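Local coordinates for L-ribulose 3-epimerase (Mesorhizobium loti, PDB 3VYL), which epimerises ketoses at C3, probably interconverting L-ribulose and L-xylulose most efficiently and accepting other ketoses less readily, with a bound manganese ion, at residues E116-L130 with N155-D169. Residues are numbered along the deposited sequence; the frame is centred on the assembly and turned at random.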
ATOM      1  N   GLU A 116      22.125 -28.344  -5.477  1.00 44.94           N
ATOM      2  CA  GLU A 116      22.973 -28.144  -4.307  1.00 45.90           C
ATOM      3  C   GLU A 116      22.743 -26.764  -3.692  1.00 42.99           C
ATOM      4  O   GLU A 116      22.547 -25.791  -4.422  1.00 41.46           O
ATOM      5  CB  GLU A 116      24.461 -28.325  -4.668  1.00 48.79           C
ATOM      6  CG  GLU A 116      24.879 -29.720  -5.153  1.00 51.01           C
ATOM      7  CD  GLU A 116      24.543 -30.852  -4.182  1.00 53.98           C
ATOM      8  OE1 GLU A 116      24.294 -30.585  -2.985  1.00 55.76           O
ATOM      9  OE2 GLU A 116      24.521 -32.028  -4.616  1.00 54.50           O
ATOM     10  N   ALA A 117      22.762 -26.688  -2.356  1.00 41.28           N
ATOM     11  CA  ALA A 117      22.837 -25.400  -1.628  1.00 38.76           C
ATOM     12  C   ALA A 117      24.129 -24.656  -2.000  1.00 38.84           C
ATOM     13  O   ALA A 117      25.108 -25.284  -2.410  1.00 40.13           O
ATOM     14  CB  ALA A 117      22.764 -25.618  -0.126  1.00 34.77           C
ATOM     15  N   PRO A 118      24.144 -23.320  -1.865  1.00 38.57           N
ATOM     16  CA  PRO A 118      25.360 -22.608  -2.253  1.00 38.19           C
ATOM     17  C   PRO A 118      26.502 -22.815  -1.258  1.00 37.81           C
ATOM     18  O   PRO A 118      26.252 -23.122  -0.092  1.00 36.34           O
ATOM     19  CB  PRO A 118      24.918 -21.150  -2.255  1.00 36.56           C
ATOM     20  CG  PRO A 118      23.867 -21.092  -1.206  1.00 37.48           C
ATOM     21  CD  PRO A 118      23.147 -22.413  -1.266  1.00 37.99           C
ATOM     22  N   THR A 119      27.735 -22.651  -1.739  1.00 39.44           N
ATOM     23  CA  THR A 119      28.957 -22.776  -0.927  1.00 39.88           C
ATOM     24  C   THR A 119      29.822 -21.512  -1.082  1.00 41.35           C
ATOM     25  O   THR A 119      29.628 -20.727  -2.020  1.00 40.37           O
ATOM     26  CB  THR A 119      29.797 -24.016  -1.342  1.00 40.55           C
ATOM     27  OG1 THR A 119      30.294 -23.856  -2.684  1.00 41.05           O
ATOM     28  CG2 THR A 119      28.985 -25.311  -1.256  1.00 37.15           C
ATOM     29  N   ARG A 120      30.784 -21.323  -0.183  1.00 43.05           N
ATOM     30  CA  ARG A 120      31.682 -20.169  -0.267  1.00 44.02           C
ATOM     31  C   ARG A 120      32.658 -20.278  -1.437  1.00 43.73           C
ATOM     32  O   ARG A 120      32.982 -19.280  -2.090  1.00 42.46           O
ATOM     33  CB  ARG A 120      32.434 -19.960   1.048  1.00 48.68           C
ATOM     34  CG  ARG A 120      33.400 -18.782   1.009  1.00 52.96           C
ATOM     35  CD  ARG A 120      33.615 -18.195   2.392  1.00 59.86           C
ATOM     36  NE  ARG A 120      32.638 -17.154   2.713  1.00 59.63           N
ATOM     37  CZ  ARG A 120      32.176 -16.926   3.937  1.00 62.62           C
ATOM     38  NH1 ARG A 120      31.290 -15.958   4.150  1.00 63.76           N
ATOM     39  NH2 ARG A 120      32.586 -17.684   4.951  1.00 64.72           N
ATOM     40  N   ASP A 121      33.126 -21.494  -1.702  1.00 44.07           N
ATOM     41  CA  ASP A 121      34.019 -21.727  -2.831  1.00 42.15           C
ATOM     42  C   ASP A 121      33.331 -21.396  -4.144  1.00 41.44           C
ATOM     43  O   ASP A 121      33.960 -20.842  -5.051  1.00 42.26           O
ATOM     44  CB  ASP A 121      34.538 -23.164  -2.843  1.00 42.52           C
ATOM     45  CG  ASP A 121      35.365 -23.495  -1.618  1.00 43.60           C
ATOM     46  OD1 ASP A 121      35.873 -22.554  -0.951  1.00 39.25           O
ATOM     47  OD2 ASP A 121      35.504 -24.712  -1.335  1.00 44.49           O
ATOM     48  N   GLN A 122      32.042 -21.727  -4.239  1.00 39.63           N
ATOM     49  CA  GLN A 122      31.233 -21.349  -5.403  1.00 38.60           C
ATOM     50  C   GLN A 122      31.240 -19.828  -5.543  1.00 38.83           C
ATOM     51  O   GLN A 122      31.513 -19.298  -6.625  1.00 38.12           O
ATOM     52  CB  GLN A 122      29.799 -21.869  -5.253  1.00 36.95           C
ATOM     53  CG  GLN A 122      28.869 -21.585  -6.429  1.00 33.20           C
ATOM     54  CD  GLN A 122      27.406 -21.644  -6.036  1.00 31.53           C
ATOM     55  OE1 GLN A 122      27.074 -21.941  -4.888  1.00 30.76           O
ATOM     56  NE2 GLN A 122      26.525 -21.344  -6.980  1.00 30.16           N
ATOM     57  N   TRP A 123      30.961 -19.147  -4.431  1.00 39.65           N
ATOM     58  CA  TRP A 123      31.013 -17.686  -4.342  1.00 41.85           C
ATOM     59  C   TRP A 123      32.323 -17.132  -4.848  1.00 41.36           C
ATOM     60  O   TRP A 123      32.344 -16.341  -5.797  1.00 38.47           O
ATOM     61  CB  TRP A 123      30.766 -17.251  -2.895  1.00 44.34           C
ATOM     62  CG  TRP A 123      30.604 -15.764  -2.694  1.00 45.30           C
ATOM     63  CD1 TRP A 123      31.606 -14.801  -2.630  1.00 46.14           C
ATOM     64  CD2 TRP A 123      29.352 -15.022  -2.500  1.00 45.99           C
ATOM     65  NE1 TRP A 123      31.076 -13.556  -2.426  1.00 46.83           N
ATOM     66  CE2 TRP A 123      29.730 -13.616  -2.342  1.00 47.07           C
ATOM     67  CE3 TRP A 123      28.003 -15.368  -2.452  1.00 46.54           C
ATOM     68  CZ2 TRP A 123      28.784 -12.619  -2.132  1.00 47.29           C
ATOM     69  CZ3 TRP A 123      27.060 -14.354  -2.246  1.00 45.21           C
ATOM     70  CH2 TRP A 123      27.444 -13.014  -2.095  1.00 46.67           C
ATOM     71  N   ASN A 124      33.429 -17.561  -4.227  1.00 41.43           N
ATOM     72  CA  ASN A 124      34.767 -17.062  -4.574  1.00 39.71           C
ATOM     73  C   ASN A 124      35.162 -17.319  -6.044  1.00 39.83           C
ATOM     74  O   ASN A 124      35.715 -16.429  -6.701  1.00 39.84           O
ATOM     75  CB  ASN A 124      35.834 -17.593  -3.595  1.00 38.11           C
ATOM     76  CG  ASN A 124      35.557 -17.213  -2.132  1.00 37.09           C
ATOM     77  OD1 ASN A 124      35.021 -16.135  -1.824  1.00 35.31           O
ATOM     78  ND2 ASN A 124      35.931 -18.107  -1.222  1.00 34.37           N
ATOM     79  N   ARG A 125      34.857 -18.515  -6.555  1.00 38.44           N
ATOM     80  CA  ARG A 125      35.134 -18.863  -7.956  1.00 38.38           C
ATOM     81  C   ARG A 125      34.483 -17.875  -8.917  1.00 38.40           C
ATOM     82  O   ARG A 125      35.149 -17.307  -9.792  1.00 36.94           O
ATOM     83  CB  ARG A 125      34.655 -20.283  -8.291  1.00 39.09           C
ATOM     84  CG  ARG A 125      35.505 -21.413  -7.736  1.00 40.78           C
ATOM     85  CD  ARG A 125      35.161 -22.748  -8.396  1.00 41.59           C
ATOM     86  NE  ARG A 125      33.920 -23.344  -7.888  1.00 41.25           N
ATOM     87  CZ  ARG A 125      33.828 -24.120  -6.809  1.00 38.62           C
ATOM     88  NH1 ARG A 125      34.894 -24.404  -6.089  1.00 37.67           N
ATOM     89  NH2 ARG A 125      32.653 -24.603  -6.441  1.00 38.57           N
ATOM     90  N   SER A 126      33.177 -17.678  -8.737  1.00 39.57           N
ATOM     91  CA  SER A 126      32.392 -16.772  -9.573  1.00 40.89           C
ATOM     92  C   SER A 126      32.937 -15.342  -9.516  1.00 40.28           C
ATOM     93  O   SER A 126      33.107 -14.686 -10.551  1.00 39.34           O
ATOM     94  CB  SER A 126      30.916 -16.805  -9.155  1.00 40.04           C
ATOM     95  OG  SER A 126      30.108 -16.151 -10.122  1.00 40.35           O
ATOM     96  N   ALA A 127      33.212 -14.881  -8.299  1.00 40.51           N
ATOM     97  CA  ALA A 127      33.835 -13.583  -8.073  1.00 40.69           C
ATOM     98  C   ALA A 127      35.171 -13.489  -8.818  1.00 40.85           C
ATOM     99  O   ALA A 127      35.371 -12.586  -9.644  1.00 40.31           O
ATOM    100  CB  ALA A 127      34.017 -13.337  -6.581  1.00 39.37           C
ATOM    101  N   ALA A 128      36.059 -14.449  -8.551  1.00 41.07           N
ATOM    102  CA  ALA A 128      37.386 -14.480  -9.176  1.00 40.19           C
ATOM    103  C   ALA A 128      37.283 -14.434 -10.691  1.00 40.16           C
ATOM    104  O   ALA A 128      37.978 -13.651 -11.339  1.00 44.41           O
ATOM    105  CB  ALA A 128      38.175 -15.696  -8.717  1.00 38.43           C
ATOM    106  N   ALA A 129      36.385 -15.238 -11.250  1.00 39.28           N
ATOM    107  CA  ALA A 129      36.241 -15.314 -12.695  1.00 39.73           C
ATOM    108  C   ALA A 129      35.655 -14.040 -13.288  1.00 41.26           C
ATOM    109  O   ALA A 129      36.146 -13.546 -14.317  1.00 44.19           O
ATOM    110  CB  ALA A 129      35.410 -16.522 -13.094  1.00 40.01           C
ATOM    111  N   LEU A 130      34.616 -13.507 -12.645  1.00 41.57           N
ATOM    112  CA  LEU A 130      33.952 -12.304 -13.159  1.00 42.14           C
ATOM    113  C   LEU A 130      34.825 -11.055 -13.039  1.00 43.54           C
ATOM    114  O   LEU A 130      34.788 -10.188 -13.918  1.00 43.02           O
ATOM    115  CB  LEU A 130      32.577 -12.096 -12.517  1.00 41.86           C
ATOM    116  CG  LEU A 130      31.431 -12.915 -13.127  1.00 40.70           C
ATOM    117  CD1 LEU A 130      30.239 -12.926 -12.186  1.00 41.66           C
ATOM    118  CD2 LEU A 130      31.023 -12.415 -14.508  1.00 39.27           C
ATOM    119  N   ASN A 155      21.029 -20.025  -7.168  1.00 29.52           N
ATOM    120  CA  ASN A 155      21.182 -20.213  -5.762  1.00 29.69           C
ATOM    121  C   ASN A 155      22.168 -19.303  -5.125  1.00 30.01           C
ATOM    122  O   ASN A 155      22.466 -19.436  -3.986  1.00 31.60           O
ATOM    123  CB  ASN A 155      21.463 -21.660  -5.423  1.00 29.80           C
ATOM    124  CG  ASN A 155      22.795 -22.114  -5.877  1.00 29.79           C
ATOM    125  OD1 ASN A 155      23.417 -21.498  -6.672  1.00 29.33           O
ATOM    126  ND2 ASN A 155      23.218 -23.209  -5.378  1.00 30.39           N
ATOM    127  N   LEU A 156      22.677 -18.354  -5.869  1.00 29.47           N
ATOM    128  CA  LEU A 156      23.725 -17.540  -5.345  1.00 30.35           C
ATOM    129  C   LEU A 156      23.327 -16.135  -5.003  1.00 29.27           C
ATOM    130  O   LEU A 156      23.327 -15.775  -3.878  1.00 28.38           O
ATOM    131  CB  LEU A 156      24.887 -17.516  -6.327  1.00 31.33           C
ATOM    132  CG  LEU A 156      26.304 -17.201  -5.891  1.00 31.37           C
ATOM    133  CD1 LEU A 156      26.774 -18.158  -4.849  1.00 29.80           C
ATOM    134  CD2 LEU A 156      27.199 -17.297  -7.089  1.00 32.55           C
ATOM    135  N   LEU A 157      22.999 -15.339  -5.988  1.00 28.50           N
ATOM    136  CA  LEU A 157      22.632 -13.974  -5.714  1.00 27.99           C
ATOM    137  C   LEU A 157      21.172 -13.722  -5.855  1.00 27.65           C
ATOM    138  O   LEU A 157      20.692 -13.514  -6.927  1.00 26.58           O
ATOM    139  CB  LEU A 157      23.372 -13.051  -6.649  1.00 26.84           C
ATOM    140  CG  LEU A 157      24.844 -13.241  -6.883  1.00 26.03           C
ATOM    141  CD1 LEU A 157      25.296 -12.237  -7.875  1.00 25.46           C
ATOM    142  CD2 LEU A 157      25.631 -13.068  -5.630  1.00 25.14           C
ATOM    143  N   ASN A 158      20.497 -13.680  -4.729  1.00 28.36           N
ATOM    144  CA  ASN A 158      19.065 -13.542  -4.688  1.00 28.66           C
ATOM    145  C   ASN A 158      18.698 -12.238  -4.085  1.00 29.37           C
ATOM    146  O   ASN A 158      17.595 -11.858  -4.108  1.00 29.96           O
ATOM    147  CB  ASN A 158      18.409 -14.667  -3.871  1.00 27.70           C
ATOM    148  CG  ASN A 158      18.712 -16.038  -4.396  1.00 27.66           C
ATOM    149  OD1 ASN A 158      18.666 -16.285  -5.569  1.00 27.49           O
ATOM    150  ND2 ASN A 158      19.028 -16.918  -3.523  1.00 26.50           N
ATOM    151  N   THR A 159      19.656 -11.558  -3.517  1.00 30.70           N
ATOM    152  CA  THR A 159      19.391 -10.337  -2.761  1.00 30.72           C
ATOM    153  C   THR A 159      20.324  -9.196  -3.184  1.00 30.91           C
ATOM    154  O   THR A 159      21.496  -9.433  -3.499  1.00 32.34           O
ATOM    155  CB  THR A 159      19.443 -10.674  -1.256  1.00 32.09           C
ATOM    156  OG1 THR A 159      18.102 -10.722  -0.736  1.00 34.05           O
ATOM    157  CG2 THR A 159      20.266  -9.691  -0.449  1.00 32.48           C
ATOM    158  N   ALA A 160      19.812  -7.964  -3.236  1.00 30.64           N
ATOM    159  CA  ALA A 160      20.648  -6.813  -3.631  1.00 29.65           C
ATOM    160  C   ALA A 160      21.872  -6.658  -2.727  1.00 30.06           C
ATOM    161  O   ALA A 160      22.954  -6.305  -3.195  1.00 31.26           O
ATOM    162  CB  ALA A 160      19.845  -5.528  -3.663  1.00 28.32           C
ATOM    163  N   ALA A 161      21.695  -6.935  -1.437  1.00 30.25           N
ATOM    164  CA  ALA A 161      22.797  -6.933  -0.479  1.00 31.09           C
ATOM    165  C   ALA A 161      23.830  -8.024  -0.766  1.00 31.72           C
ATOM    166  O   ALA A 161      25.020  -7.795  -0.584  1.00 32.41           O
ATOM    167  CB  ALA A 161      22.271  -7.046   0.945  1.00 31.74           C
ATOM    168  N   GLN A 162      23.379  -9.196  -1.217  1.00 33.23           N
ATOM    169  CA  GLN A 162      24.286 -10.276  -1.656  1.00 34.24           C
ATOM    170  C   GLN A 162      25.133  -9.805  -2.824  1.00 35.43           C
ATOM    171  O   GLN A 162      26.322 -10.121  -2.905  1.00 37.49           O
ATOM    172  CB  GLN A 162      23.519 -11.529  -2.085  1.00 31.67           C
ATOM    173  CG  GLN A 162      23.272 -12.555  -0.995  1.00 30.77           C
ATOM    174  CD  GLN A 162      22.176 -13.546  -1.361  1.00 31.09           C
ATOM    175  OE1 GLN A 162      21.288 -13.244  -2.164  1.00 31.28           O
ATOM    176  NE2 GLN A 162      22.229 -14.733  -0.769  1.00 29.73           N
ATOM    177  N   GLY A 163      24.509  -9.051  -3.722  1.00 34.32           N
ATOM    178  CA  GLY A 163      25.186  -8.563  -4.911  1.00 35.44           C
ATOM    179  C   GLY A 163      26.267  -7.585  -4.528  1.00 36.51           C
ATOM    180  O   GLY A 163      27.410  -7.734  -4.948  1.00 38.01           O
ATOM    181  N   LEU A 164      25.890  -6.593  -3.717  1.00 36.60           N
ATOM    182  CA  LEU A 164      26.808  -5.598  -3.152  1.00 33.74           C
ATOM    183  C   LEU A 164      28.056  -6.242  -2.557  1.00 34.09           C
ATOM    184  O   LEU A 164      29.169  -5.880  -2.919  1.00 36.28           O
ATOM    185  CB  LEU A 164      26.080  -4.770  -2.097  1.00 31.70           C
ATOM    186  CG  LEU A 164      25.495  -3.384  -2.392  1.00 31.19           C
ATOM    187  CD1 LEU A 164      25.453  -3.014  -3.871  1.00 30.94           C
ATOM    188  CD2 LEU A 164      24.119  -3.250  -1.762  1.00 29.73           C
ATOM    189  N   ALA A 165      27.857  -7.209  -1.666  1.00 33.36           N
ATOM    190  CA  ALA A 165      28.941  -7.981  -1.070  1.00 34.55           C
ATOM    191  C   ALA A 165      29.733  -8.719  -2.131  1.00 37.05           C
ATOM    192  O   ALA A 165      30.969  -8.689  -2.136  1.00 40.02           O
ATOM    193  CB  ALA A 165      28.393  -8.977  -0.060  1.00 33.11           C
ATOM    194  N   PHE A 166      29.016  -9.391  -3.028  1.00 36.96           N
ATOM    195  CA  PHE A 166      29.654 -10.120  -4.110  1.00 36.07           C
ATOM    196  C   PHE A 166      30.540  -9.192  -4.943  1.00 36.62           C
ATOM    197  O   PHE A 166      31.704  -9.502  -5.165  1.00 36.95           O
ATOM    198  CB  PHE A 166      28.615 -10.817  -4.983  1.00 32.75           C
ATOM    199  CG  PHE A 166      29.208 -11.661  -6.063  1.00 30.97           C
ATOM    200  CD1 PHE A 166      29.583 -12.980  -5.806  1.00 30.74           C
ATOM    201  CD2 PHE A 166      29.400 -11.144  -7.337  1.00 29.44           C
ATOM    202  CE1 PHE A 166      30.127 -13.771  -6.804  1.00 28.62           C
ATOM    203  CE2 PHE A 166      29.941 -11.930  -8.338  1.00 29.62           C
ATOM    204  CZ  PHE A 166      30.306 -13.243  -8.066  1.00 29.66           C
ATOM    205  N   ILE A 167      29.982  -8.066  -5.389  1.00 36.81           N
ATOM    206  CA  ILE A 167      30.731  -7.068  -6.142  1.00 39.06           C
ATOM    207  C   ILE A 167      31.972  -6.628  -5.366  1.00 43.05           C
ATOM    208  O   ILE A 167      33.083  -6.598  -5.912  1.00 44.99           O
ATOM    209  CB  ILE A 167      29.864  -5.847  -6.483  1.00 38.15           C
ATOM    210  CG1 ILE A 167      28.818  -6.228  -7.537  1.00 36.79           C
ATOM    211  CG2 ILE A 167      30.743  -4.703  -6.972  1.00 37.64           C
ATOM    212  CD1 ILE A 167      27.898  -5.101  -7.950  1.00 37.53           C
ATOM    213  N   GLU A 168      31.769  -6.320  -4.086  1.00 45.03           N
ATOM    214  CA  GLU A 168      32.842  -5.975  -3.167  1.00 48.02           C
ATOM    215  C   GLU A 168      33.987  -6.975  -3.299  1.00 48.47           C
ATOM    216  O   GLU A 168      35.139  -6.579  -3.448  1.00 53.33           O
ATOM    217  CB  GLU A 168      32.295  -5.984  -1.742  1.00 52.87           C
ATOM    218  CG  GLU A 168      32.856  -4.935  -0.803  1.00 59.03           C
ATOM    219  CD  GLU A 168      32.031  -4.822   0.474  1.00 65.78           C
ATOM    220  OE1 GLU A 168      32.632  -4.710   1.571  1.00 67.70           O
ATOM    221  OE2 GLU A 168      30.778  -4.854   0.382  1.00 66.10           O
ATOM    222  N   ASP A 169      33.657  -8.268  -3.271  1.00 47.80           N
ATOM    223  CA  ASP A 169      34.642  -9.353  -3.370  1.00 44.17           C
ATOM    224  C   ASP A 169      35.362  -9.451  -4.717  1.00 43.80           C
ATOM    225  O   ASP A 169      36.478  -9.974  -4.777  1.00 42.44           O
ATOM    226  CB  ASP A 169      33.995 -10.700  -3.030  1.00 42.84           C
ATOM    227  CG  ASP A 169      33.586 -10.797  -1.575  1.00 43.72           C
ATOM    228  OD1 ASP A 169      33.853  -9.845  -0.815  1.00 44.05           O
ATOM    229  OD2 ASP A 169      32.993 -11.825  -1.186  1.00 43.54           O
TER
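Trp123 and Phe166 form an edge-to-face pair: the phenyl edge is turned to the indole face, with the planes at 74° and the centroid of the five-membered ring 5.1 Å from that of the phenyl ring. Phe166 CD1 makes the approach, 3.5 Å from Trp123 CE2. Both side chains run in opposite senses past each other and interlock as knobs in holes, Trp123 among Gln162, Ala165, Phe166 and Asp169, Phe166 among Trp123, Ser126, Ala127 and Leu130. The indole reaches helix 160-170 with chi1 of Trp123 placing CG opposite the backbone N, and there NE1 donates to Asp169 OD2 at 2.9 Å. The bond is clearly bent; it meets that oxygen on its anti side, tilted out of the carboxylate plane and also off the plane of the indole. OD2 also forms a salt bridge with Lys296 of a second subunit. Replacing Trp123 with an alanine would probably leave the Phe166 edge without its aromatic partner and Asp169 OD2 without the indole N-H.

On the loop preceding helix 160-170, Asn155 OD1 accepts from Gln122 NE2 at 3.1 Å, almost straight (170°), the two amide planes being turned well away from coplanar. Gln122 OE1 accepts from Thr119 N while Thr119 OG1 accepts from Gln122 N, a capping box consistent with holding the amide in this rotation. Leu156 CD1 lies 3.7 Å from Gln122 CD and 3.9 Å from Trp123 CE3, bridging amide and indole.

The axes of segments 120-130 and 160-169 approach to 9.4 Å and cross at -60°; the contact packs together consecutive outer helices of the TIM barrel, those following strands 102-104 and 143-147. Beneath them, Leu130, Leu157 and Phe166 all touch Leu146 on strand 143-147, which carries the manganese ligand Glu147 and lies between these helices in sequence.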